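Local coordinates for divalent cation tolerance protein (Thermus thermophilus, PDB 1NZA), which is a trimeric CutA protein that probably takes part in resistance toward heavy metals, at residues T8-E13 with H75-P80; V4-V9 with L54-T59; K58-A63 with W97-T102. All coordinates share one frame; numbering follows the deposited sequence.

Contact 1: residues T8-E13 with H75-P80. With NA (sodium ion), chain B.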
ATOM      1  N   THR A   8      -5.021   7.839   6.691  1.00 14.26           N
ATOM      2  CA  THR A   8      -4.639   7.355   8.011  1.00 13.92           C
ATOM      3  C   THR A   8      -5.555   8.059   9.000  1.00 16.79           C
ATOM      4  O   THR A   8      -5.985   9.191   8.756  1.00 16.32           O
ATOM      5  CB  THR A   8      -3.166   7.632   8.335  1.00 17.11           C
ATOM      6  OG1 THR A   8      -2.843   8.980   7.989  1.00 16.17           O
ATOM      7  CG2 THR A   8      -2.266   6.674   7.558  1.00 17.21           C
ATOM      8  N   VAL A   9      -5.870   7.371  10.095  1.00 14.06           N
ATOM      9  CA  VAL A   9      -6.757   7.893  11.129  1.00 15.10           C
ATOM     10  C   VAL A   9      -6.157   7.609  12.512  1.00 16.93           C
ATOM     11  O   VAL A   9      -5.326   6.716  12.669  1.00 14.34           O
ATOM     12  CB  VAL A   9      -8.166   7.261  11.003  1.00 15.51           C
ATOM     13  CG1 VAL A   9      -8.750   7.566   9.621  1.00 16.75           C
ATOM     14  CG2 VAL A   9      -8.083   5.753  11.195  1.00 19.15           C
ATOM     15  N   PRO A  10      -6.578   8.368  13.535  1.00 16.22           N
ATOM     16  CA  PRO A  10      -6.073   8.214  14.902  1.00 16.09           C
ATOM     17  C   PRO A  10      -6.620   7.085  15.766  1.00 14.99           C
ATOM     18  O   PRO A  10      -6.009   6.744  16.781  1.00 15.30           O
ATOM     19  CB  PRO A  10      -6.368   9.577  15.516  1.00 18.57           C
ATOM     20  CG  PRO A  10      -7.670   9.921  14.887  1.00 20.01           C
ATOM     21  CD  PRO A  10      -7.451   9.555  13.433  1.00 19.38           C
ATOM     22  N   SER A  11      -7.755   6.510  15.381  1.00 16.19           N
ATOM     23  CA  SER A  11      -8.363   5.451  16.185  1.00 17.59           C
ATOM     24  C   SER A  11      -9.212   4.488  15.374  1.00 18.23           C
ATOM     25  O   SER A  11      -9.623   4.792  14.259  1.00 15.94           O
ATOM     26  CB  SER A  11      -9.244   6.069  17.273  1.00 18.65           C
ATOM     27  OG  SER A  11     -10.336   6.766  16.691  1.00 21.95           O
ATOM     28  N   GLU A  12      -9.479   3.324  15.958  1.00 19.58           N
ATOM     29  CA  GLU A  12     -10.297   2.305  15.317  1.00 21.19           C
ATOM     30  C   GLU A  12     -11.704   2.856  15.100  1.00 21.33           C
ATOM     31  O   GLU A  12     -12.358   2.558  14.097  1.00 20.89           O
ATOM     32  CB  GLU A  12     -10.370   1.056  16.195  1.00 24.84           C
ATOM     33  CG  GLU A  12     -11.213  -0.056  15.599  1.00 29.58           C
ATOM     34  CD  GLU A  12     -11.450  -1.191  16.573  1.00 33.32           C
ATOM     35  OE1 GLU A  12     -10.470  -1.685  17.168  1.00 35.05           O
ATOM     36  OE2 GLU A  12     -12.619  -1.595  16.739  1.00 37.02           O
ATOM     37  N   GLU A  13     -12.161   3.661  16.054  1.00 21.08           N
ATOM     38  CA  GLU A  13     -13.479   4.284  15.998  1.00 23.20           C
ATOM     39  C   GLU A  13     -13.653   5.079  14.711  1.00 22.07           C
ATOM     40  O   GLU A  13     -14.618   4.874  13.972  1.00 21.51           O
ATOM     41  CB  GLU A  13     -13.664   5.220  17.201  1.00 27.46           C
ATOM     42  CG  GLU A  13     -14.927   6.081  17.158  1.00 34.72           C
ATOM     43  CD  GLU A  13     -16.204   5.268  17.253  1.00 37.70           C
ATOM     44  OE1 GLU A  13     -16.379   4.539  18.254  1.00 40.64           O
ATOM     45  OE2 GLU A  13     -17.040   5.358  16.327  1.00 39.63           O
ATOM     46  N   HIS A  75     -13.374  12.984   9.391  1.00 26.77           N
ATOM     47  CA  HIS A  75     -12.048  12.966  10.005  1.00 26.54           C
ATOM     48  C   HIS A  75     -11.911  14.105  11.017  1.00 27.91           C
ATOM     49  O   HIS A  75     -12.246  15.253  10.728  1.00 28.03           O
ATOM     50  CB  HIS A  75     -10.971  13.079   8.918  1.00 22.33           C
ATOM     51  CG  HIS A  75      -9.636  12.528   9.321  1.00 22.64           C
ATOM     52  ND1 HIS A  75      -8.862  13.090  10.313  1.00 21.96           N
ATOM     53  CD2 HIS A  75      -8.930  11.473   8.846  1.00 21.10           C
ATOM     54  CE1 HIS A  75      -7.735  12.409  10.429  1.00 24.53           C
ATOM     55  NE2 HIS A  75      -7.752  11.423   9.549  1.00 21.76           N
ATOM     56  N   PRO A  76     -11.409  13.798  12.224  1.00 28.64           N
ATOM     57  CA  PRO A  76     -11.238  14.800  13.282  1.00 30.60           C
ATOM     58  C   PRO A  76     -10.177  15.874  13.051  1.00 31.86           C
ATOM     59  O   PRO A  76     -10.263  16.959  13.625  1.00 32.85           O
ATOM     60  CB  PRO A  76     -10.938  13.945  14.511  1.00 30.95           C
ATOM     61  CG  PRO A  76     -10.188  12.787  13.928  1.00 28.95           C
ATOM     62  CD  PRO A  76     -11.018  12.460  12.706  1.00 29.43           C
ATOM     63  N   TYR A  77      -9.188  15.584  12.212  1.00 31.03           N
ATOM     64  CA  TYR A  77      -8.118  16.542  11.954  1.00 31.23           C
ATOM     65  C   TYR A  77      -8.353  17.393  10.707  1.00 31.22           C
ATOM     66  O   TYR A  77      -8.927  16.935   9.720  1.00 31.34           O
ATOM     67  CB  TYR A  77      -6.780  15.793  11.885  1.00 29.62           C
ATOM     68  CG  TYR A  77      -6.448  15.077  13.186  1.00 31.97           C
ATOM     69  CD1 TYR A  77      -5.486  14.064  13.231  1.00 31.14           C
ATOM     70  CD2 TYR A  77      -7.112  15.406  14.376  1.00 31.86           C
ATOM     71  CE1 TYR A  77      -5.197  13.393  14.429  1.00 30.73           C
ATOM     72  CE2 TYR A  77      -6.831  14.744  15.574  1.00 30.83           C
ATOM     73  CZ  TYR A  77      -5.875  13.738  15.596  1.00 31.55           C
ATOM     74  OH  TYR A  77      -5.608  13.073  16.781  1.00 28.16           O
ATOM     75  N   THR A  78      -7.905  18.643  10.772  1.00 33.07           N
ATOM     76  CA  THR A  78      -8.088  19.597   9.682  1.00 33.80           C
ATOM     77  C   THR A  78      -7.538  19.198   8.317  1.00 33.34           C
ATOM     78  O   THR A  78      -8.250  19.289   7.317  1.00 34.38           O
ATOM     79  CB  THR A  78      -7.514  20.981  10.059  1.00 35.00           C
ATOM     80  OG1 THR A  78      -6.128  20.856  10.399  1.00 35.55           O
ATOM     81  CG2 THR A  78      -8.276  21.560  11.241  1.00 36.15           C
ATOM     82  N   VAL A  79      -6.281  18.766   8.267  1.00 31.11           N
ATOM     83  CA  VAL A  79      -5.667  18.367   7.000  1.00 29.66           C
ATOM     84  C   VAL A  79      -5.371  16.871   7.000  1.00 26.55           C
ATOM     85  O   VAL A  79      -4.221  16.455   7.158  1.00 26.33           O
ATOM     86  CB  VAL A  79      -4.350  19.132   6.750  1.00 29.15           C
ATOM     87  CG1 VAL A  79      -3.741  18.711   5.414  1.00 30.88           C
ATOM     88  CG2 VAL A  79      -4.615  20.630   6.761  1.00 31.38           C
ATOM     89  N   PRO A  80      -6.409  16.044   6.814  1.00 25.84           N
ATOM     90  CA  PRO A  80      -6.226  14.592   6.803  1.00 24.51           C
ATOM     91  C   PRO A  80      -5.486  14.086   5.578  1.00 24.07           C
ATOM     92  O   PRO A  80      -5.573  14.669   4.495  1.00 23.15           O
ATOM     93  CB  PRO A  80      -7.655  14.071   6.860  1.00 25.36           C
ATOM     94  CG  PRO A  80      -8.394  15.082   6.045  1.00 26.35           C
ATOM     95  CD  PRO A  80      -7.817  16.392   6.554  1.00 25.49           C
TER
HETATM   96 NA    NA B 104      -1.404  10.160   9.329  1.00 14.60          NA
HETATM   97  O   HOH W   1       0.292   9.726   7.498  1.00 38.41           O
HETATM   98  O   HOH W   2       0.248  11.331  10.626  1.00 29.35           O

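Contact 2: residues V4-V9 with L54-T59. With NA (sodium ion), chain B.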
ATOM      1  N   VAL A   4      -6.751   3.313  -5.564  1.00 15.94           N
ATOM      2  CA  VAL A   4      -6.640   2.787  -4.207  1.00 14.91           C
ATOM      3  C   VAL A   4      -6.245   4.032  -3.416  1.00 13.69           C
ATOM      4  O   VAL A   4      -5.153   4.581  -3.604  1.00 15.68           O
ATOM      5  CB  VAL A   4      -5.526   1.733  -4.053  1.00 13.37           C
ATOM      6  CG1 VAL A   4      -5.343   1.399  -2.569  1.00 15.07           C
ATOM      7  CG2 VAL A   4      -5.888   0.463  -4.820  1.00 15.34           C
ATOM      8  N   VAL A   5      -7.148   4.498  -2.561  1.00 13.61           N
ATOM      9  CA  VAL A   5      -6.901   5.694  -1.766  1.00 14.43           C
ATOM     10  C   VAL A   5      -6.419   5.358  -0.371  1.00 16.22           C
ATOM     11  O   VAL A   5      -7.003   4.508   0.304  1.00 17.22           O
ATOM     12  CB  VAL A   5      -8.182   6.551  -1.678  1.00 15.61           C
ATOM     13  CG1 VAL A   5      -8.007   7.674  -0.683  1.00 13.56           C
ATOM     14  CG2 VAL A   5      -8.505   7.119  -3.050  1.00 17.66           C
ATOM     15  N   LEU A   6      -5.338   6.011   0.052  1.00 15.44           N
ATOM     16  CA  LEU A   6      -4.785   5.793   1.385  1.00 14.53           C
ATOM     17  C   LEU A   6      -5.235   6.924   2.300  1.00 15.64           C
ATOM     18  O   LEU A   6      -5.211   8.094   1.913  1.00 15.57           O
ATOM     19  CB  LEU A   6      -3.253   5.777   1.349  1.00 14.77           C
ATOM     20  CG  LEU A   6      -2.556   4.827   0.370  1.00 18.65           C
ATOM     21  CD1 LEU A   6      -1.054   4.822   0.644  1.00 17.24           C
ATOM     22  CD2 LEU A   6      -3.115   3.445   0.512  1.00 18.83           C
ATOM     23  N   ILE A   7      -5.635   6.568   3.516  1.00 13.23           N
ATOM     24  CA  ILE A   7      -6.077   7.541   4.511  1.00 14.50           C
ATOM     25  C   ILE A   7      -5.614   7.000   5.854  1.00 14.22           C
ATOM     26  O   ILE A   7      -5.769   5.811   6.118  1.00 16.91           O
ATOM     27  CB  ILE A   7      -7.622   7.645   4.579  1.00 14.85           C
ATOM     28  CG1 ILE A   7      -8.198   8.033   3.215  1.00 13.68           C
ATOM     29  CG2 ILE A   7      -8.030   8.692   5.623  1.00 15.64           C
ATOM     30  CD1 ILE A   7      -9.703   7.905   3.142  1.00 14.28           C
ATOM     31  N   THR A   8      -5.021   7.839   6.691  1.00 14.26           N
ATOM     32  CA  THR A   8      -4.639   7.355   8.011  1.00 13.92           C
ATOM     33  C   THR A   8      -5.555   8.059   9.000  1.00 16.79           C
ATOM     34  O   THR A   8      -5.985   9.191   8.756  1.00 16.32           O
ATOM     35  CB  THR A   8      -3.166   7.632   8.335  1.00 17.11           C
ATOM     36  OG1 THR A   8      -2.843   8.980   7.989  1.00 16.17           O
ATOM     37  CG2 THR A   8      -2.266   6.674   7.558  1.00 17.21           C
ATOM     38  N   VAL A   9      -5.870   7.371  10.095  1.00 14.06           N
ATOM     39  CA  VAL A   9      -6.757   7.893  11.129  1.00 15.10           C
ATOM     40  C   VAL A   9      -6.157   7.609  12.512  1.00 16.93           C
ATOM     41  O   VAL A   9      -5.326   6.716  12.669  1.00 14.34           O
ATOM     42  CB  VAL A   9      -8.166   7.261  11.003  1.00 15.51           C
ATOM     43  CG1 VAL A   9      -8.750   7.566   9.621  1.00 16.75           C
ATOM     44  CG2 VAL A   9      -8.083   5.753  11.195  1.00 19.15           C
ATOM     45  N   LEU A  54      -4.445   2.508   9.036  1.00 10.79           N
ATOM     46  CA  LEU A  54      -4.448   2.842   7.622  1.00 13.01           C
ATOM     47  C   LEU A  54      -5.704   2.334   6.952  1.00 12.37           C
ATOM     48  O   LEU A  54      -6.128   1.212   7.195  1.00 12.19           O
ATOM     49  CB  LEU A  54      -3.232   2.209   6.935  1.00 13.29           C
ATOM     50  CG  LEU A  54      -3.103   2.323   5.410  1.00 14.46           C
ATOM     51  CD1 LEU A  54      -2.792   3.758   5.023  1.00 14.42           C
ATOM     52  CD2 LEU A  54      -1.995   1.404   4.921  1.00 15.05           C
ATOM     53  N   LEU A  55      -6.309   3.163   6.112  1.00 13.37           N
ATOM     54  CA  LEU A  55      -7.484   2.732   5.368  1.00 13.52           C
ATOM     55  C   LEU A  55      -7.046   2.632   3.907  1.00 13.68           C
ATOM     56  O   LEU A  55      -6.426   3.566   3.389  1.00 13.74           O
ATOM     57  CB  LEU A  55      -8.620   3.757   5.448  1.00 14.47           C
ATOM     58  CG  LEU A  55      -9.162   4.259   6.790  1.00 18.25           C
ATOM     59  CD1 LEU A  55     -10.543   4.846   6.559  1.00 14.60           C
ATOM     60  CD2 LEU A  55      -9.239   3.143   7.798  1.00 19.19           C
ATOM     61  N   LEU A  56      -7.319   1.495   3.269  1.00 11.86           N
ATOM     62  CA  LEU A  56      -7.015   1.311   1.842  1.00 14.21           C
ATOM     63  C   LEU A  56      -8.398   1.306   1.209  1.00 13.63           C
ATOM     64  O   LEU A  56      -9.174   0.370   1.404  1.00 14.32           O
ATOM     65  CB  LEU A  56      -6.314  -0.024   1.579  1.00 15.26           C
ATOM     66  CG  LEU A  56      -4.943  -0.252   2.218  1.00 18.01           C
ATOM     67  CD1 LEU A  56      -4.347  -1.570   1.729  1.00 20.06           C
ATOM     68  CD2 LEU A  56      -4.032   0.880   1.854  1.00 20.64           C
ATOM     69  N   VAL A  57      -8.704   2.357   0.452  1.00 14.67           N
ATOM     70  CA  VAL A  57     -10.022   2.517  -0.161  1.00 16.35           C
ATOM     71  C   VAL A  57     -10.059   2.266  -1.666  1.00 17.92           C
ATOM     72  O   VAL A  57      -9.343   2.917  -2.420  1.00 18.08           O
ATOM     73  CB  VAL A  57     -10.548   3.946   0.095  1.00 16.40           C
ATOM     74  CG1 VAL A  57     -12.003   4.057  -0.352  1.00 17.86           C
ATOM     75  CG2 VAL A  57     -10.403   4.295   1.576  1.00 13.81           C
ATOM     76  N   LYS A  58     -10.907   1.333  -2.096  1.00 17.06           N
ATOM     77  CA  LYS A  58     -11.048   1.013  -3.520  1.00 17.62           C
ATOM     78  C   LYS A  58     -12.163   1.893  -4.089  1.00 18.91           C
ATOM     79  O   LYS A  58     -13.338   1.691  -3.785  1.00 16.97           O
ATOM     80  CB  LYS A  58     -11.414  -0.459  -3.691  1.00 19.18           C
ATOM     81  CG  LYS A  58     -10.655  -1.394  -2.762  1.00 23.09           C
ATOM     82  CD  LYS A  58      -9.152  -1.300  -2.947  1.00 23.10           C
ATOM     83  CE  LYS A  58      -8.441  -1.827  -1.714  1.00 25.04           C
ATOM     84  NZ  LYS A  58      -9.017  -3.139  -1.280  1.00 28.45           N
ATOM     85  N   THR A  59     -11.797   2.856  -4.929  1.00 17.81           N
ATOM     86  CA  THR A  59     -12.788   3.775  -5.481  1.00 20.60           C
ATOM     87  C   THR A  59     -12.443   4.204  -6.912  1.00 20.47           C
ATOM     88  O   THR A  59     -11.688   3.519  -7.598  1.00 20.22           O
ATOM     89  CB  THR A  59     -12.893   5.010  -4.563  1.00 21.79           C
ATOM     90  OG1 THR A  59     -13.930   5.886  -5.023  1.00 22.99           O
ATOM     91  CG2 THR A  59     -11.569   5.747  -4.525  1.00 21.78           C
TER
HETATM   92 NA    NA B 104      -1.404  10.160   9.329  1.00 14.60          NA
HETATM   93  O   HOH W   1       0.292   9.726   7.498  1.00 38.41           O
HETATM   94  O   HOH W   2       0.248  11.331  10.626  1.00 29.35           O

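Contact 3: residues K58-A63 with W97-T102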
ATOM      1  N   LYS A  58     -10.907   1.333  -2.096  1.00 17.06           N
ATOM      2  CA  LYS A  58     -11.048   1.013  -3.520  1.00 17.62           C
ATOM      3  C   LYS A  58     -12.163   1.893  -4.089  1.00 18.91           C
ATOM      4  O   LYS A  58     -13.338   1.691  -3.785  1.00 16.97           O
ATOM      5  CB  LYS A  58     -11.414  -0.459  -3.691  1.00 19.18           C
ATOM      6  CG  LYS A  58     -10.655  -1.394  -2.762  1.00 23.09           C
ATOM      7  CD  LYS A  58      -9.152  -1.300  -2.947  1.00 23.10           C
ATOM      8  CE  LYS A  58      -8.441  -1.827  -1.714  1.00 25.04           C
ATOM      9  NZ  LYS A  58      -9.017  -3.139  -1.280  1.00 28.45           N
ATOM     10  N   THR A  59     -11.797   2.856  -4.929  1.00 17.81           N
ATOM     11  CA  THR A  59     -12.788   3.775  -5.481  1.00 20.60           C
ATOM     12  C   THR A  59     -12.443   4.204  -6.912  1.00 20.47           C
ATOM     13  O   THR A  59     -11.688   3.519  -7.598  1.00 20.22           O
ATOM     14  CB  THR A  59     -12.893   5.010  -4.563  1.00 21.79           C
ATOM     15  OG1 THR A  59     -13.930   5.886  -5.023  1.00 22.99           O
ATOM     16  CG2 THR A  59     -11.569   5.747  -4.525  1.00 21.78           C
ATOM     17  N   THR A  60     -13.013   5.322  -7.360  1.00 22.08           N
ATOM     18  CA  THR A  60     -12.755   5.830  -8.709  1.00 24.46           C
ATOM     19  C   THR A  60     -12.504   7.339  -8.696  1.00 24.16           C
ATOM     20  O   THR A  60     -12.832   8.033  -7.732  1.00 24.07           O
ATOM     21  CB  THR A  60     -13.943   5.561  -9.653  1.00 25.93           C
ATOM     22  OG1 THR A  60     -15.049   6.386  -9.271  1.00 26.76           O
ATOM     23  CG2 THR A  60     -14.364   4.110  -9.582  1.00 25.77           C
ATOM     24  N   THR A  61     -11.921   7.848  -9.777  1.00 24.90           N
ATOM     25  CA  THR A  61     -11.633   9.273  -9.876  1.00 26.16           C
ATOM     26  C   THR A  61     -12.915  10.102  -9.871  1.00 26.45           C
ATOM     27  O   THR A  61     -12.905  11.265  -9.471  1.00 26.66           O
ATOM     28  CB  THR A  61     -10.848   9.598 -11.160  1.00 26.40           C
ATOM     29  OG1 THR A  61     -11.526   9.036 -12.292  1.00 26.15           O
ATOM     30  CG2 THR A  61      -9.445   9.033 -11.077  1.00 27.87           C
ATOM     31  N   HIS A  62     -14.015   9.504 -10.310  1.00 27.80           N
ATOM     32  CA  HIS A  62     -15.284  10.223 -10.340  1.00 29.25           C
ATOM     33  C   HIS A  62     -15.865  10.410  -8.944  1.00 28.95           C
ATOM     34  O   HIS A  62     -16.534  11.409  -8.669  1.00 28.46           O
ATOM     35  CB  HIS A  62     -16.297   9.495 -11.229  1.00 32.72           C
ATOM     36  CG  HIS A  62     -17.627  10.180 -11.312  1.00 37.59           C
ATOM     37  ND1 HIS A  62     -18.557  10.128 -10.294  1.00 39.13           N
ATOM     38  CD2 HIS A  62     -18.173  10.956 -12.279  1.00 38.99           C
ATOM     39  CE1 HIS A  62     -19.618  10.840 -10.632  1.00 40.21           C
ATOM     40  NE2 HIS A  62     -19.410  11.353 -11.831  1.00 40.94           N
ATOM     41  N   ALA A  63     -15.608   9.450  -8.062  1.00 26.82           N
ATOM     42  CA  ALA A  63     -16.114   9.522  -6.699  1.00 25.85           C
ATOM     43  C   ALA A  63     -15.163  10.279  -5.783  1.00 24.82           C
ATOM     44  O   ALA A  63     -15.585  10.848  -4.779  1.00 25.45           O
ATOM     45  CB  ALA A  63     -16.345   8.112  -6.152  1.00 25.79           C
ATOM     46  N   TRP A  97     -16.895  -4.789 -10.609  1.00 29.52           N
ATOM     47  CA  TRP A  97     -17.657  -4.767  -9.366  1.00 29.13           C
ATOM     48  C   TRP A  97     -17.354  -3.461  -8.646  1.00 29.01           C
ATOM     49  O   TRP A  97     -18.232  -2.847  -8.040  1.00 28.63           O
ATOM     50  CB  TRP A  97     -17.246  -5.948  -8.475  1.00 29.80           C
ATOM     51  CG  TRP A  97     -17.729  -5.836  -7.050  1.00 30.59           C
ATOM     52  CD1 TRP A  97     -18.989  -6.092  -6.582  1.00 30.29           C
ATOM     53  CD2 TRP A  97     -16.964  -5.395  -5.920  1.00 28.72           C
ATOM     54  NE1 TRP A  97     -19.054  -5.834  -5.232  1.00 30.69           N
ATOM     55  CE2 TRP A  97     -17.825  -5.404  -4.800  1.00 30.42           C
ATOM     56  CE3 TRP A  97     -15.631  -4.991  -5.746  1.00 30.33           C
ATOM     57  CZ2 TRP A  97     -17.399  -5.024  -3.520  1.00 30.66           C
ATOM     58  CZ3 TRP A  97     -15.206  -4.614  -4.473  1.00 30.45           C
ATOM     59  CH2 TRP A  97     -16.092  -4.634  -3.378  1.00 30.47           C
ATOM     60  N   LEU A  98     -16.095  -3.042  -8.724  1.00 28.16           N
ATOM     61  CA  LEU A  98     -15.645  -1.815  -8.082  1.00 28.54           C
ATOM     62  C   LEU A  98     -16.366  -0.601  -8.665  1.00 29.41           C
ATOM     63  O   LEU A  98     -16.874   0.240  -7.925  1.00 28.93           O
ATOM     64  CB  LEU A  98     -14.126  -1.676  -8.250  1.00 28.56           C
ATOM     65  CG  LEU A  98     -13.380  -0.591  -7.469  1.00 30.48           C
ATOM     66  CD1 LEU A  98     -11.881  -0.829  -7.591  1.00 28.76           C
ATOM     67  CD2 LEU A  98     -13.743   0.793  -7.994  1.00 30.85           C
ATOM     68  N   ARG A  99     -16.414  -0.507  -9.991  1.00 30.46           N
ATOM     69  CA  ARG A  99     -17.087   0.616 -10.634  1.00 32.04           C
ATOM     70  C   ARG A  99     -18.595   0.517 -10.424  1.00 33.38           C
ATOM     71  O   ARG A  99     -19.251   1.496 -10.073  1.00 34.05           O
ATOM     72  CB  ARG A  99     -16.764   0.643 -12.130  1.00 30.78           C
ATOM     73  CG  ARG A  99     -15.295   0.878 -12.435  1.00 29.43           C
ATOM     74  CD  ARG A  99     -15.086   1.127 -13.920  1.00 28.45           C
ATOM     75  NE  ARG A  99     -15.518  -0.002 -14.738  1.00 28.12           N
ATOM     76  CZ  ARG A  99     -14.791  -1.093 -14.960  1.00 29.71           C
ATOM     77  NH1 ARG A  99     -13.583  -1.211 -14.428  1.00 29.48           N
ATOM     78  NH2 ARG A  99     -15.275  -2.071 -15.714  1.00 30.84           N
ATOM     79  N   GLU A 100     -19.127  -0.682 -10.629  1.00 35.67           N
ATOM     80  CA  GLU A 100     -20.550  -0.955 -10.464  1.00 38.69           C
ATOM     81  C   GLU A 100     -21.096  -0.523  -9.102  1.00 39.23           C
ATOM     82  O   GLU A 100     -22.261  -0.145  -8.989  1.00 38.93           O
ATOM     83  CB  GLU A 100     -20.801  -2.454 -10.672  1.00 40.19           C
ATOM     84  CG  GLU A 100     -22.141  -2.968 -10.159  1.00 44.73           C
ATOM     85  CD  GLU A 100     -22.316  -4.463 -10.382  1.00 46.85           C
ATOM     86  OE1 GLU A 100     -22.458  -4.880 -11.551  1.00 48.35           O
ATOM     87  OE2 GLU A 100     -22.304  -5.225  -9.390  1.00 47.88           O
ATOM     88  N   ASN A 101     -20.254  -0.574  -8.073  1.00 39.70           N
ATOM     89  CA  ASN A 101     -20.681  -0.210  -6.722  1.00 39.29           C
ATOM     90  C   ASN A 101     -20.159   1.130  -6.213  1.00 39.20           C
ATOM     91  O   ASN A 101     -20.223   1.414  -5.017  1.00 38.72           O
ATOM     92  CB  ASN A 101     -20.286  -1.322  -5.747  1.00 39.83           C
ATOM     93  CG  ASN A 101     -21.057  -2.601  -5.990  1.00 39.87           C
ATOM     94  OD1 ASN A 101     -22.257  -2.675  -5.731  1.00 41.31           O
ATOM     95  ND2 ASN A 101     -20.375  -3.614  -6.503  1.00 40.77           N
ATOM     96  N   THR A 102     -19.645   1.954  -7.120  1.00 38.60           N
ATOM     97  CA  THR A 102     -19.134   3.266  -6.752  1.00 39.60           C
ATOM     98  C   THR A 102     -19.890   4.325  -7.549  1.00 41.10           C
ATOM     99  O   THR A 102     -20.168   4.137  -8.731  1.00 41.38           O
ATOM    100  CB  THR A 102     -17.617   3.381  -7.046  1.00 38.92           C
ATOM    101  OG1 THR A 102     -16.908   2.405  -6.271  1.00 38.97           O
ATOM    102  CG2 THR A 102     -17.104   4.764  -6.683  1.00 39.11           C
TER
HETATM  103  O   HOH W   3     -17.916   6.382  -9.864  1.00 37.96           O

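Contact 1: residues T8-E13 with H75-P80
Where strand 2-9 runs out at Thr8 and Val9, the loop that follows helix 64-74 passes alongside with its CA atoms no nearer than 7.4 Å (Val9 CA to His75 CA), a spacing that a side chain must bridge. The imidazole of His75 does so. Its NE2 donates to the carbonyl O of Thr8 at 3.0 Å, with an N-H...O angle of 162° and the oxygen lying in the ring plane. At the other nitrogen, ND1 of His75 accepts the backbone N-H of Tyr77 at 3.2 Å, again in plane. Two in-plane bonds therefore fix the rotation of the ring and are consistent with NE2 carrying the proton and ND1 acting as acceptor. CB of Pro80 lies 3.4 Å above the plane over the ring centre, while CG1 of Val9 approaches the ring obliquely.

Pro10 closes the outer part of the contact: its CG meets CG of Pro76 at 3.9 Å, the two prolines lying antiparallel past one another, and its CB rests near OH of Tyr77 at 3.8 Å. Thr8 turns its hydroxyl elsewhere. Its chi1 of 46° tucks OG1 over the backbone, facing the sodium ion, which it binds at 2.3 Å together with two waters and Glu52; Glu81 hydrogen-bonds to the same hydroxyl. The contact thus ties the end of strand 2-9, an inner strand lying between 47-60 and 82-86, to the loop leading into strand 82-86, with helix 12-24 packing on Val9 through Val14, Ala15 and Ile18.

Contact 2: residues V4-V9 with L54-T59
An antiparallel pairing of two inner strands forms the middle of the four-stranded sheet of this ferredoxin-like CutA fold, with Val5-Val57 and Ile7-Leu55 as hydrogen-bonded pairs and Leu6-Leu56 as the non-hydrogen-bonded pair between them. Val5 and Val57 exchange two nearly straight bonds; Val5 N reaches Val57 O at 2.7 Å on a lone pair of that oxygen. In the next hydrogen-bonded pair, Leu55 N meets Ile7 O at 2.7 Å almost end-on to the carbonyl, whereas the return bond from Ile7 N to Leu55 O stretches to 3.1 Å and bends to 148°.

Val5, Ile7, Leu55 and Val57 share one face. There CD1 of Ile7 crosses to CG2 of Val57 at 4.0 Å, a diagonal reach made by an extended chi2 of 169°. CG2 of Val5 also touches CG2 of Thr59 at 3.7 Å. Over the other face, CD1 of Leu54 lies against CG2 of Thr8 at 3.9 Å, and Val4 and Lys58 run side by side, the lysine ammonium going on to Asn32 and to Glu81 of the third subunit. Helices 12-24 and 64-74 pack on the Val5-Ile7 face, neighbouring subunits on the Leu6-Leu56 face, and strands 82-86 and 30-42 flank the pair.

Contact 3: residues K58-A63 with W97-T102
Leu98 and Thr60 pass one another head to tail, so that CD2 of the leucine comes to rest 3.7 Å from CG2 of the threonine. The same leucine methyl also lies against the backbone, 3.4 Å from Thr59 O, while its other branch, CD1, meets CB of Lys58 at 3.9 Å. One forked side chain of the helix thereby spans three consecutive residues of the strand. With CG anti to the backbone N (chi1 -170°), Leu98 extends both methyls over this strand end.

Thr102 approaches Thr60 tip to tip, and its methyl does the touching: CG2 packs tightly on CB of Ala63 at 3.5 Å and also meets OG1 of Thr60. The side chains of Thr59 and Thr102 cross at about a right angle, CG2 of Thr102 lying near OG1 of Thr59. This is the place where the C-terminal helix 92-100 of the CutA fold, and the residues just past it, settle on the end of strand 47-60 and the turn that leads to helix 64-74.

No direct hydrogen bond joins the segments; the hydroxyls of Thr60 and Thr102 find partners near their own segment, and that of Thr59 bonds Leu27 O. The hydroxyl of Thr102 donates to Leu98 O at 2.7 Å, tilted 24° from the carbonyl plane, which leaves the methyl turned to the strand. OG1 of Thr60 takes a weak bond from Ala63 N and bonds a water, which in turn weakly reaches Thr102 O. Beyond the contact, Arg99 forms a salt bridge with Glu2.

Contacts 1 and 3 lie on opposite sides of the chain's centre, their centres about 23 Å apart, with contact 2 between them at about 12 Å from the first and 13 Å from the third. Strand 2-9 carries contacts 1 and 2, which share Thr8 and Val9; strand 47-60 carries contacts 2 and 3, which share Lys58 and Thr59. The two neighbouring strands connect the end holding the Thr8-Glu52 sodium site to the end where helix 92-100 packs. Along the chain, contacts 1 and 2 start from the same stretch, contact 3 begins where contact 2 ends, and contacts 1 and 3 alternate. Contacts 1 and 2 touch the second subunit, contacts 2 and 3 the third, consistent with the sheet helping to hold the trimer.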